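PDB 4KH9: hypothetical protein, which is of unknown function but binds calcium ions and is built from three domains of the DUF4785 family. Local coordinates for residues A[19-24]-A[292-297]; A[24-29]-A[316-321]; A[283-288]-A[329-334]; A[296-301]-A[350-355]. All blocks are in the same frame, centred on the assembly; numbering follows the deposited sequence. Where two conformers were deposited one is given.

Interaction 1 of 4, residues A[19-24]-A[292-297]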
# COMPACT_ATOMS: atom_id res chain seq x y z
N GLN A 19 -15.53 -13.18 -17.81
CA GLN A 19 -15.33 -14.42 -17.07
C GLN A 19 -16.16 -14.49 -15.77
O GLN A 19 -16.20 -15.54 -15.13
CB GLN A 19 -13.84 -14.60 -16.72
CG GLN A 19 -12.95 -14.79 -17.96
CD GLN A 19 -11.48 -14.93 -17.61
OE1 GLN A 19 -10.63 -14.21 -18.14
NE2 GLN A 19 -11.15 -15.87 -16.72
N LEU A 20 -16.80 -13.37 -15.37
CA LEU A 20 -17.54 -13.36 -14.10
C LEU A 20 -18.90 -14.05 -14.22
O LEU A 20 -19.52 -14.08 -15.29
CB LEU A 20 -17.74 -11.92 -13.57
CG LEU A 20 -16.47 -11.16 -13.18
CD1 LEU A 20 -16.79 -9.70 -12.93
CD2 LEU A 20 -15.79 -11.78 -11.97
N SER A 21 -19.36 -14.59 -13.11
CA SER A 21 -20.65 -15.25 -13.02
C SER A 21 -21.79 -14.30 -13.35
O SER A 21 -21.74 -13.10 -13.01
CB SER A 21 -20.84 -15.84 -11.63
OG SER A 21 -22.20 -16.23 -11.51
N ARG A 22 -22.83 -14.85 -14.00
CA ARG A 22 -24.04 -14.16 -14.41
C ARG A 22 -25.21 -14.60 -13.52
O ARG A 22 -26.36 -14.24 -13.77
CB ARG A 22 -24.33 -14.45 -15.89
CG ARG A 22 -24.26 -13.24 -16.81
CD ARG A 22 -22.99 -13.19 -17.64
NE ARG A 22 -23.16 -12.30 -18.79
CZ ARG A 22 -22.17 -11.93 -19.61
NH1 ARG A 22 -20.93 -12.35 -19.40
NH2 ARG A 22 -22.42 -11.13 -20.63
N GLU A 23 -24.91 -15.38 -12.47
CA GLU A 23 -25.92 -15.89 -11.55
C GLU A 23 -26.44 -14.80 -10.63
O GLU A 23 -25.66 -14.06 -10.02
CB GLU A 23 -25.36 -17.05 -10.72
CG GLU A 23 -26.44 -17.96 -10.18
CD GLU A 23 -25.96 -19.24 -9.53
OE1 GLU A 23 -24.83 -19.24 -8.99
OE2 GLU A 23 -26.76 -20.20 -9.47
N ASN A 24 -27.77 -14.71 -10.53
CA ASN A 24 -28.42 -13.78 -9.62
C ASN A 24 -28.52 -14.51 -8.28
O ASN A 24 -29.27 -15.48 -8.18
CB ASN A 24 -29.78 -13.32 -10.17
CG ASN A 24 -30.43 -12.21 -9.38
OD1 ASN A 24 -30.37 -12.17 -8.15
ND2 ASN A 24 -31.14 -11.33 -10.05
N ALA A 292 -20.41 -2.93 -17.69
CA ALA A 292 -20.97 -4.27 -17.57
C ALA A 292 -20.06 -5.12 -16.68
O ALA A 292 -18.86 -5.27 -16.98
CB ALA A 292 -21.15 -4.90 -18.96
N SER A 293 -20.58 -5.60 -15.55
CA SER A 293 -19.78 -6.38 -14.60
C SER A 293 -20.67 -7.06 -13.62
O SER A 293 -21.88 -6.90 -13.64
CB SER A 293 -18.79 -5.46 -13.87
OG SER A 293 -17.82 -6.19 -13.12
N ARG A 294 -20.05 -7.82 -12.71
CA ARG A 294 -20.77 -8.45 -11.61
C ARG A 294 -20.64 -7.56 -10.39
O ARG A 294 -19.54 -7.18 -9.99
CB ARG A 294 -20.26 -9.88 -11.34
CG ARG A 294 -21.07 -10.58 -10.27
CD ARG A 294 -20.61 -12.01 -10.09
NE ARG A 294 -21.46 -12.71 -9.13
CZ ARG A 294 -22.69 -13.15 -9.38
NH1 ARG A 294 -23.26 -12.93 -10.55
NH2 ARG A 294 -23.38 -13.76 -8.43
N TYR A 295 -21.78 -7.21 -9.80
CA TYR A 295 -21.82 -6.33 -8.64
C TYR A 295 -22.54 -6.99 -7.48
O TYR A 295 -23.49 -7.77 -7.69
CB TYR A 295 -22.54 -5.02 -9.00
CG TYR A 295 -21.84 -4.20 -10.06
CD1 TYR A 295 -20.88 -3.25 -9.72
CD2 TYR A 295 -22.17 -4.34 -11.40
CE1 TYR A 295 -20.23 -2.50 -10.69
CE2 TYR A 295 -21.55 -3.57 -12.38
CZ TYR A 295 -20.59 -2.63 -12.02
OH TYR A 295 -19.93 -1.90 -12.98
N ALA A 296 -22.13 -6.63 -6.26
CA ALA A 296 -22.81 -7.14 -5.07
C ALA A 296 -23.24 -6.00 -4.22
O ALA A 296 -22.44 -5.13 -3.89
CB ALA A 296 -21.92 -8.09 -4.29
N LEU A 297 -24.50 -6.00 -3.87
CA LEU A 297 -25.06 -5.03 -2.95
C LEU A 297 -25.13 -5.67 -1.59
O LEU A 297 -25.84 -6.66 -1.43
CB LEU A 297 -26.43 -4.57 -3.43
CG LEU A 297 -27.22 -3.68 -2.48
CD1 LEU A 297 -26.48 -2.35 -2.20
CD2 LEU A 297 -28.59 -3.43 -3.03

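Interaction 2 of 4, residues A[24-29]-A[316-321]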
# COMPACT_ATOMS: atom_id res chain seq x y z
N ASN A 24 -27.77 -14.71 -10.53
CA ASN A 24 -28.42 -13.78 -9.62
C ASN A 24 -28.52 -14.51 -8.28
O ASN A 24 -29.27 -15.48 -8.18
CB ASN A 24 -29.78 -13.32 -10.17
CG ASN A 24 -30.43 -12.21 -9.38
OD1 ASN A 24 -30.37 -12.17 -8.15
ND2 ASN A 24 -31.14 -11.33 -10.05
N LEU A 25 -27.72 -14.10 -7.29
CA LEU A 25 -27.68 -14.77 -5.99
C LEU A 25 -27.95 -13.85 -4.84
O LEU A 25 -27.44 -12.73 -4.78
CB LEU A 25 -26.32 -15.44 -5.76
CG LEU A 25 -25.95 -16.55 -6.73
CD1 LEU A 25 -24.43 -16.72 -6.79
CD2 LEU A 25 -26.69 -17.85 -6.42
N HIS A 26 -28.70 -14.36 -3.88
CA HIS A 26 -29.00 -13.67 -2.64
C HIS A 26 -28.52 -14.52 -1.48
O HIS A 26 -28.82 -15.71 -1.41
CB HIS A 26 -30.48 -13.34 -2.52
CG HIS A 26 -30.77 -12.45 -1.36
ND1 HIS A 26 -30.91 -12.95 -0.08
CD2 HIS A 26 -30.90 -11.10 -1.32
CE1 HIS A 26 -31.14 -11.90 0.69
NE2 HIS A 26 -31.15 -10.77 -0.02
N ASP A 27 -27.74 -13.91 -0.61
CA ASP A 27 -27.21 -14.53 0.59
C ASP A 27 -27.52 -13.69 1.78
O ASP A 27 -27.75 -12.48 1.66
CB ASP A 27 -25.68 -14.74 0.50
CG ASP A 27 -25.26 -15.75 -0.53
OD1 ASP A 27 -25.47 -16.96 -0.29
OD2 ASP A 27 -24.67 -15.34 -1.54
N LYS A 28 -27.55 -14.34 2.93
CA LYS A 28 -27.78 -13.81 4.26
C LYS A 28 -26.89 -14.55 5.23
O LYS A 28 -26.64 -15.75 5.05
CB LYS A 28 -29.26 -13.96 4.67
CG LYS A 28 -30.27 -13.07 3.94
CD LYS A 28 -31.73 -13.22 4.41
CE LYS A 28 -32.44 -14.40 3.77
NZ LYS A 28 -33.90 -14.38 4.04
N TRP A 29 -26.41 -13.86 6.25
CA TRP A 29 -25.62 -14.51 7.28
C TRP A 29 -25.77 -13.77 8.58
O TRP A 29 -25.99 -12.56 8.59
CB TRP A 29 -24.12 -14.68 6.89
CG TRP A 29 -23.39 -13.42 6.53
CD1 TRP A 29 -22.67 -12.62 7.37
CD2 TRP A 29 -23.17 -12.91 5.20
NE1 TRP A 29 -22.06 -11.61 6.65
CE2 TRP A 29 -22.35 -11.78 5.32
CE3 TRP A 29 -23.63 -13.29 3.92
CZ2 TRP A 29 -21.94 -11.03 4.20
CZ3 TRP A 29 -23.24 -12.55 2.82
CH2 TRP A 29 -22.43 -11.41 2.96
N SER A 316 -27.14 -9.09 4.57
CA SER A 316 -27.77 -9.55 3.33
C SER A 316 -26.93 -9.11 2.16
O SER A 316 -26.36 -8.03 2.20
CB SER A 316 -29.19 -8.99 3.22
OG SER A 316 -29.75 -9.24 1.94
N GLN A 317 -26.84 -9.95 1.13
CA GLN A 317 -26.06 -9.64 -0.04
C GLN A 317 -26.75 -10.11 -1.32
O GLN A 317 -27.05 -11.29 -1.46
CB GLN A 317 -24.66 -10.27 0.07
CG GLN A 317 -23.77 -9.91 -1.09
CD GLN A 317 -22.37 -10.39 -0.89
OE1 GLN A 317 -21.53 -9.67 -0.34
NE2 GLN A 317 -22.08 -11.61 -1.30
N ARG A 318 -26.94 -9.17 -2.26
CA ARG A 318 -27.50 -9.43 -3.59
C ARG A 318 -26.40 -9.26 -4.62
O ARG A 318 -25.89 -8.15 -4.79
CB ARG A 318 -28.69 -8.47 -3.88
CG ARG A 318 -29.23 -8.52 -5.34
CD ARG A 318 -29.99 -9.80 -5.71
NE ARG A 318 -31.19 -9.97 -4.88
CZ ARG A 318 -32.05 -10.98 -4.97
NH1 ARG A 318 -31.88 -11.92 -5.89
NH2 ARG A 318 -33.08 -11.05 -4.15
N ALA A 319 -26.02 -10.34 -5.29
CA ALA A 319 -24.98 -10.32 -6.33
C ALA A 319 -25.58 -10.72 -7.68
O ALA A 319 -26.27 -11.73 -7.77
CB ALA A 319 -23.83 -11.25 -5.95
N GLN A 320 -25.38 -9.89 -8.70
CA GLN A 320 -25.90 -10.16 -10.04
C GLN A 320 -25.04 -9.48 -11.10
O GLN A 320 -24.20 -8.64 -10.78
CB GLN A 320 -27.38 -9.74 -10.19
CG GLN A 320 -27.75 -8.33 -9.81
CD GLN A 320 -29.25 -8.21 -9.76
OE1 GLN A 320 -29.88 -8.36 -8.70
NE2 GLN A 320 -29.87 -8.00 -10.91
N TRP A 321 -25.23 -9.89 -12.37
CA TRP A 321 -24.57 -9.30 -13.52
C TRP A 321 -25.36 -8.08 -13.94
O TRP A 321 -26.59 -8.20 -14.10
CB TRP A 321 -24.46 -10.29 -14.68
CG TRP A 321 -23.86 -9.68 -15.91
CD1 TRP A 321 -24.53 -9.10 -16.96
CD2 TRP A 321 -22.46 -9.55 -16.20
NE1 TRP A 321 -23.63 -8.61 -17.88
CE2 TRP A 321 -22.35 -8.87 -17.44
CE3 TRP A 321 -21.29 -10.00 -15.56
CZ2 TRP A 321 -21.12 -8.58 -18.02
CZ3 TRP A 321 -20.07 -9.71 -16.14
CH2 TRP A 321 -19.99 -9.02 -17.37
O HOH W 1 -24.76 -12.92 -2.68

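Interaction 3 of 4, residues A[283-288]-A[329-334]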
# COMPACT_ATOMS: atom_id res chain seq x y z
N PHE A 283 -36.02 -4.67 0.77
CA PHE A 283 -35.65 -3.33 0.33
C PHE A 283 -35.28 -3.35 -1.12
O PHE A 283 -34.86 -4.39 -1.62
CB PHE A 283 -34.48 -2.77 1.17
CG PHE A 283 -34.74 -2.72 2.65
CD1 PHE A 283 -34.49 -3.83 3.45
CD2 PHE A 283 -35.28 -1.59 3.24
CE1 PHE A 283 -34.80 -3.82 4.81
CE2 PHE A 283 -35.57 -1.56 4.61
CZ PHE A 283 -35.32 -2.68 5.38
N VAL A 284 -35.46 -2.21 -1.79
CA VAL A 284 -35.10 -2.04 -3.20
C VAL A 284 -34.20 -0.80 -3.32
O VAL A 284 -34.49 0.24 -2.74
CB VAL A 284 -36.31 -1.99 -4.18
CG1 VAL A 284 -36.91 -3.37 -4.41
CG2 VAL A 284 -37.38 -0.99 -3.75
N VAL A 285 -33.11 -0.93 -4.06
CA VAL A 285 -32.16 0.17 -4.26
C VAL A 285 -31.98 0.39 -5.75
O VAL A 285 -31.74 -0.58 -6.48
CB VAL A 285 -30.78 -0.07 -3.58
CG1 VAL A 285 -29.96 1.22 -3.49
CG2 VAL A 285 -30.92 -0.67 -2.20
N THR A 286 -32.01 1.66 -6.19
CA THR A 286 -31.73 2.01 -7.59
C THR A 286 -30.19 2.09 -7.74
O THR A 286 -29.50 2.58 -6.84
CB THR A 286 -32.46 3.31 -7.98
OG1 THR A 286 -33.87 3.07 -7.98
CG2 THR A 286 -32.05 3.84 -9.34
N VAL A 287 -29.67 1.58 -8.86
CA VAL A 287 -28.23 1.54 -9.16
C VAL A 287 -28.00 2.08 -10.58
O VAL A 287 -28.68 1.67 -11.50
CB VAL A 287 -27.64 0.10 -9.00
CG1 VAL A 287 -26.12 0.09 -9.11
CG2 VAL A 287 -28.09 -0.59 -7.72
N ASP A 288 -27.04 2.99 -10.73
CA ASP A 288 -26.60 3.51 -12.02
C ASP A 288 -25.27 2.81 -12.36
O ASP A 288 -24.34 2.89 -11.57
CB ASP A 288 -26.49 5.06 -12.00
CG ASP A 288 -26.19 5.68 -13.36
OD1 ASP A 288 -26.64 5.12 -14.39
OD2 ASP A 288 -25.56 6.76 -13.38
N LEU A 329 -32.14 -3.12 -7.48
CA LEU A 329 -31.65 -4.31 -6.78
C LEU A 329 -32.46 -4.51 -5.52
O LEU A 329 -32.81 -3.55 -4.85
CB LEU A 329 -30.16 -4.22 -6.46
CG LEU A 329 -29.20 -4.83 -7.47
CD1 LEU A 329 -29.33 -4.18 -8.87
CD2 LEU A 329 -27.79 -4.69 -6.99
N GLN A 330 -32.78 -5.76 -5.22
CA GLN A 330 -33.60 -6.13 -4.10
C GLN A 330 -32.81 -6.95 -3.08
O GLN A 330 -32.05 -7.82 -3.47
CB GLN A 330 -34.78 -6.95 -4.64
CG GLN A 330 -35.99 -6.96 -3.74
CD GLN A 330 -37.02 -7.92 -4.25
OE1 GLN A 330 -37.19 -9.02 -3.71
NE2 GLN A 330 -37.70 -7.57 -5.35
N PHE A 331 -32.98 -6.69 -1.79
CA PHE A 331 -32.33 -7.47 -0.74
C PHE A 331 -33.31 -7.62 0.40
O PHE A 331 -34.17 -6.75 0.58
CB PHE A 331 -30.98 -6.89 -0.28
CG PHE A 331 -30.99 -5.53 0.37
CD1 PHE A 331 -30.91 -4.37 -0.40
CD2 PHE A 331 -31.04 -5.41 1.76
CE1 PHE A 331 -30.91 -3.11 0.21
CE2 PHE A 331 -31.05 -4.15 2.36
CZ PHE A 331 -30.96 -3.01 1.59
N THR A 332 -33.21 -8.74 1.12
CA THR A 332 -34.15 -9.13 2.17
C THR A 332 -33.45 -9.55 3.46
O THR A 332 -32.37 -10.13 3.41
CB THR A 332 -34.99 -10.34 1.66
OG1 THR A 332 -35.48 -10.09 0.35
CG2 THR A 332 -36.16 -10.71 2.57
N PHE A 333 -34.12 -9.34 4.59
CA PHE A 333 -33.70 -9.80 5.91
C PHE A 333 -34.76 -10.73 6.49
O PHE A 333 -35.93 -10.64 6.10
CB PHE A 333 -33.41 -8.63 6.87
CG PHE A 333 -32.35 -7.68 6.39
CD1 PHE A 333 -31.00 -8.02 6.46
CD2 PHE A 333 -32.69 -6.42 5.90
CE1 PHE A 333 -30.02 -7.12 6.04
CE2 PHE A 333 -31.70 -5.53 5.48
CZ PHE A 333 -30.37 -5.90 5.53
N ASP A 334 -34.36 -11.60 7.42
CA ASP A 334 -35.28 -12.55 8.03
C ASP A 334 -36.17 -11.91 9.10
O ASP A 334 -37.40 -12.03 8.97
CB ASP A 334 -34.50 -13.73 8.63
CG ASP A 334 -33.99 -14.68 7.57
OD1 ASP A 334 -34.73 -14.93 6.59
OD2 ASP A 334 -32.88 -15.22 7.74

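Interaction 4 of 4, residues A[296-301]-A[350-355]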
# COMPACT_ATOMS: atom_id res chain seq x y z
N ALA A 296 -22.13 -6.63 -6.26
CA ALA A 296 -22.81 -7.14 -5.07
C ALA A 296 -23.24 -6.00 -4.22
O ALA A 296 -22.44 -5.13 -3.89
CB ALA A 296 -21.92 -8.09 -4.29
N LEU A 297 -24.50 -6.00 -3.87
CA LEU A 297 -25.06 -5.03 -2.95
C LEU A 297 -25.13 -5.67 -1.59
O LEU A 297 -25.84 -6.66 -1.43
CB LEU A 297 -26.43 -4.57 -3.43
CG LEU A 297 -27.22 -3.68 -2.48
CD1 LEU A 297 -26.48 -2.35 -2.20
CD2 LEU A 297 -28.59 -3.43 -3.03
N GLN A 298 -24.40 -5.12 -0.61
CA GLN A 298 -24.37 -5.66 0.75
C GLN A 298 -24.95 -4.66 1.73
O GLN A 298 -24.64 -3.48 1.63
CB GLN A 298 -22.93 -5.98 1.13
CG GLN A 298 -22.82 -7.05 2.20
CD GLN A 298 -21.39 -7.24 2.63
OE1 GLN A 298 -21.00 -6.80 3.72
NE2 GLN A 298 -20.61 -7.91 1.80
N SER A 299 -25.77 -5.15 2.67
CA SER A 299 -26.43 -4.35 3.71
C SER A 299 -26.48 -5.11 5.03
O SER A 299 -26.45 -6.34 5.03
CB SER A 299 -27.83 -3.96 3.29
OG SER A 299 -28.36 -2.95 4.13
N VAL A 300 -26.56 -4.38 6.14
CA VAL A 300 -26.63 -4.99 7.48
C VAL A 300 -27.84 -4.41 8.24
O VAL A 300 -28.04 -3.20 8.25
CB VAL A 300 -25.31 -4.82 8.28
CG1 VAL A 300 -24.98 -3.36 8.53
CG2 VAL A 300 -25.34 -5.58 9.60
N LEU A 301 -28.64 -5.30 8.83
CA LEU A 301 -29.80 -4.91 9.63
C LEU A 301 -29.37 -4.82 11.09
O LEU A 301 -28.82 -5.78 11.64
CB LEU A 301 -30.96 -5.90 9.46
CG LEU A 301 -32.28 -5.58 10.18
CD1 LEU A 301 -33.03 -4.46 9.48
CD2 LEU A 301 -33.16 -6.78 10.24
N ARG A 350 -23.31 -0.92 0.84
CA ARG A 350 -22.04 -1.09 0.12
C ARG A 350 -22.25 -1.80 -1.22
O ARG A 350 -22.98 -2.79 -1.29
CB ARG A 350 -21.05 -1.88 0.98
CG ARG A 350 -20.59 -1.08 2.20
CD ARG A 350 -19.68 -1.83 3.14
NE ARG A 350 -19.43 -1.02 4.33
CZ ARG A 350 -18.97 -1.50 5.48
NH1 ARG A 350 -18.68 -2.79 5.61
NH2 ARG A 350 -18.80 -0.69 6.52
N LEU A 351 -21.61 -1.29 -2.28
CA LEU A 351 -21.71 -1.91 -3.59
C LEU A 351 -20.30 -2.31 -4.05
O LEU A 351 -19.41 -1.47 -4.09
CB LEU A 351 -22.41 -0.97 -4.59
CG LEU A 351 -22.69 -1.56 -5.98
CD1 LEU A 351 -23.83 -2.57 -5.94
CD2 LEU A 351 -23.07 -0.47 -6.94
N ILE A 352 -20.11 -3.61 -4.31
CA ILE A 352 -18.82 -4.18 -4.71
C ILE A 352 -18.84 -4.47 -6.20
O ILE A 352 -19.82 -5.02 -6.69
CB ILE A 352 -18.47 -5.48 -3.90
CG1 ILE A 352 -18.41 -5.20 -2.39
CG2 ILE A 352 -17.13 -6.11 -4.37
CD1 ILE A 352 -18.39 -6.41 -1.48
N ASP A 353 -17.74 -4.18 -6.87
CA ASP A 353 -17.53 -4.53 -8.28
C ASP A 353 -16.56 -5.69 -8.28
O ASP A 353 -15.40 -5.48 -7.97
CB ASP A 353 -17.00 -3.32 -9.09
CG ASP A 353 -16.70 -3.58 -10.56
OD1 ASP A 353 -16.75 -4.76 -10.99
OD2 ASP A 353 -16.45 -2.60 -11.28
N TYR A 354 -17.02 -6.91 -8.64
CA TYR A 354 -16.15 -8.08 -8.65
C TYR A 354 -15.13 -8.04 -9.77
O TYR A 354 -14.13 -8.77 -9.70
CB TYR A 354 -16.95 -9.37 -8.72
CG TYR A 354 -17.61 -9.70 -7.40
CD1 TYR A 354 -16.88 -10.20 -6.34
CD2 TYR A 354 -18.99 -9.57 -7.25
CE1 TYR A 354 -17.49 -10.55 -5.14
CE2 TYR A 354 -19.61 -9.93 -6.06
CZ TYR A 354 -18.86 -10.40 -4.99
OH TYR A 354 -19.46 -10.74 -3.81
N GLY A 355 -15.34 -7.17 -10.77
CA GLY A 355 -14.38 -6.97 -11.85
C GLY A 355 -13.14 -6.27 -11.32
O GLY A 355 -12.04 -6.49 -11.81

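Interaction 1 of 4, residues A[19-24]-A[292-297]
R294 rises from strand 293-302 and closes its guanidinium group on the backbone of loop 19-24, tying a segment near the N-terminus to the C-terminal E-set domain, a beta sandwich of the immunoglobulin-like kind. The side chain is stretched from CG to NE, with CG anti to the backbone N (chi1 -175°), and this straight reach brings both terminal nitrogens to the loop. They converge end-on on a single acceptor: E23 O lies 2.7 Å from R294 NH1 and 2.8 Å from R294 NH2. That oxygen is only 1° out of the guanidinium plane, and the two donors approach it from opposite faces of its carbonyl plane.

NH1 of R294 has a second acceptor in S21 O at 2.9 Å. This bond is more bent, 132° at the hydrogen, and the donor stands above the carbonyl plane instead of on a lone pair. The hydroxyl of the same serine sits over one guanidinium face, offset toward the rim, with S21 OG 3.6 Å from R294 NH1. S21 OG also accepts from E23 N, an ST turn that links the two residues whose carbonyls R294 grips.

L20 packs alongside the root of the arginine, its CD1 3.8 Å from R294 CB. The same methyl carbon, L20 CD1, is 3.7 Å from S293 OG, a hydroxyl whose hydrogen bond goes to D353 OD1.

Interaction 2 of 4, residues A[24-29]-A[316-321]
L25 and D27 each pair with a residue of strand 312-322 through two backbone hydrogen bonds, in both directions between L25 and A319 and between D27 and Q317. L25 N to A319 O measures 2.8 Å, and Q317 N to D27 O 2.7 Å. Between these hydrogen-bonded pairs sits the non-hydrogen-bonded pair H26 and R318, where H26 CA makes a CA-H...O contact of 3.3 Å to Q317 O. The segments run antiparallel, at 165° between their directions.

Side-chain polar contacts follow from the fold of R318. Its chain bends at chi2 (71°) and chi3, turning the guanidinium back across strand 25-29, where R318 NH1 donates to N24 OD1 over 2.7 Å. That oxygen lies at the guanidinium edge, while H26 CB stands over the centre of one face, 3.7 Å from R318 CZ. R318 NE is bound to Q330 O.

In fold terms, strand 25-29 is an outermost strand of a five-stranded antiparallel sheet whose other members come from the C-terminal E-set domain; strand 312-322, its neighbour, follows nearly 290 residues later.

A water joins the strands on the face of D27 and Q317: it lies 2.7 Å from D27 OD2 and also meets Q317 O and Q317 NE2. D27 is a calcium-binding residue, although no ion is bound there in this chain.

Apolar contact is supplied by W29, whose six-membered ring crosses Q317 obliquely. W29 CH2 approaches Q317 CB to 3.8 Å, and the plane of the amide beyond stands 85° from the ring.

Interaction 3 of 4, residues A[283-288]-A[329-334]
F331 carries its ring between its own backbone N and carbonyl carbon (chi1 64°), which brings that ring over F283 CB, whereas F283 turns CG away from its carbonyl carbon (chi1 -57°) and so sends its own ring on towards F333. The first fit is a CH-pi contact over the face, F283 CB standing 3.8 Å from the centroid of the F331 ring. Beyond CB the two rings lie almost in parallel planes but are displaced, with little overlap; the centroids are 5.3 Å apart. F283 meets F333 differently: their edges meet, neither ring lying over the other's face, with the planes 69° apart, and F283 CE1 comes within 3.5 Å of F333 CD2. The three phenylalanines form an aromatic cluster.

V285 adds a methyl group at the rim of the F331 ring, in its plane, V285 CG2 lying 3.4 Å from F331 CE1. Further along, V287 CG2 touches L329 CD1 at 4.0 Å. The other face of the sheet is more exposed; there V284 CG1 rests against Q330 CG, 3.8 Å away.

Backbone hydrogen bonds run both ways between F283 and F331 and both ways between V285 and L329, with F283 N to F331 O at 2.8 Å. The buried side chains are met by the facing sheet: F331 by L297 and S299, F283 by L346. Two antiparallel sheets packed face to face round an apolar core make a beta sandwich, as expected of the C-terminal E-set domain.

Interaction 4 of 4, residues A[296-301]-A[350-355]
Q298 and R350 are joined by a pair of backbone hydrogen bonds, Q298 N to R350 O measuring 2.8 Å and R350 N to Q298 O 3.0 Å. From this pair the side chain of Q298 runs out extended, and its first atom, Q298 CB, lies 4.0 Å from R350 O. Because chi1 is -155°, CG leans toward the neighbouring strand 312-322, where it meets S316 O. At the tip the amide divides its partners: OE1 is hydrogen-bonded to Y348 OH, while NE2 bonds Q317 OE1. The same nitrogen, Q298 NE2, passes 4.2 Å from I352 CD1, so the amide has an apolar neighbour as well. W29 packs on this side chain too.

These strands, 293-302 and 345-353, are adjacent antiparallel members of the five-stranded sheet of the C-terminal E-set sandwich. A296 and I352 form its next hydrogen-bonded pair, A296 N to I352 O being 2.8 Å. Between the two pairs, L297 and L351 point to the opposite face, into the sandwich, with L297 CB 4.1 Å from L351 CD1.

Past the end of strand 345-353 the chain turns back, and Y354, with CG anti to its carbonyl carbon (chi1 -75°), brings its ring up to A296. Y354 CE2 comes to 3.4 Å from A296 CB. An Asx turn shapes this bend, D353 OD1 accepting from G355 N at 2.8 Å.

How the interactions relate
Interactions 2 and 4 lie in one five-stranded sheet, and interaction 1 fastens the loop 19-24 onto it through strand 293-302; interaction 3 lies in the sheet facing it. L297 N to R318 O, 2.7 Å, joins strand 293-302, used by interactions 1 and 4, to interaction 2. Interaction 1 also meets interaction 4 where R294 O lies 2.9 Å from Y354 N. Between the sheets, F331 CE2 packs 3.4 Å from S299 CB, and the edge is closed by the salt bridge of K28 NZ with D334 OD1, 2.7 Å. The calcium-binding D27 of interaction 2 is about 7 Å, side chain to side chain, from both R294 and Y354, and about 10 Å from F331.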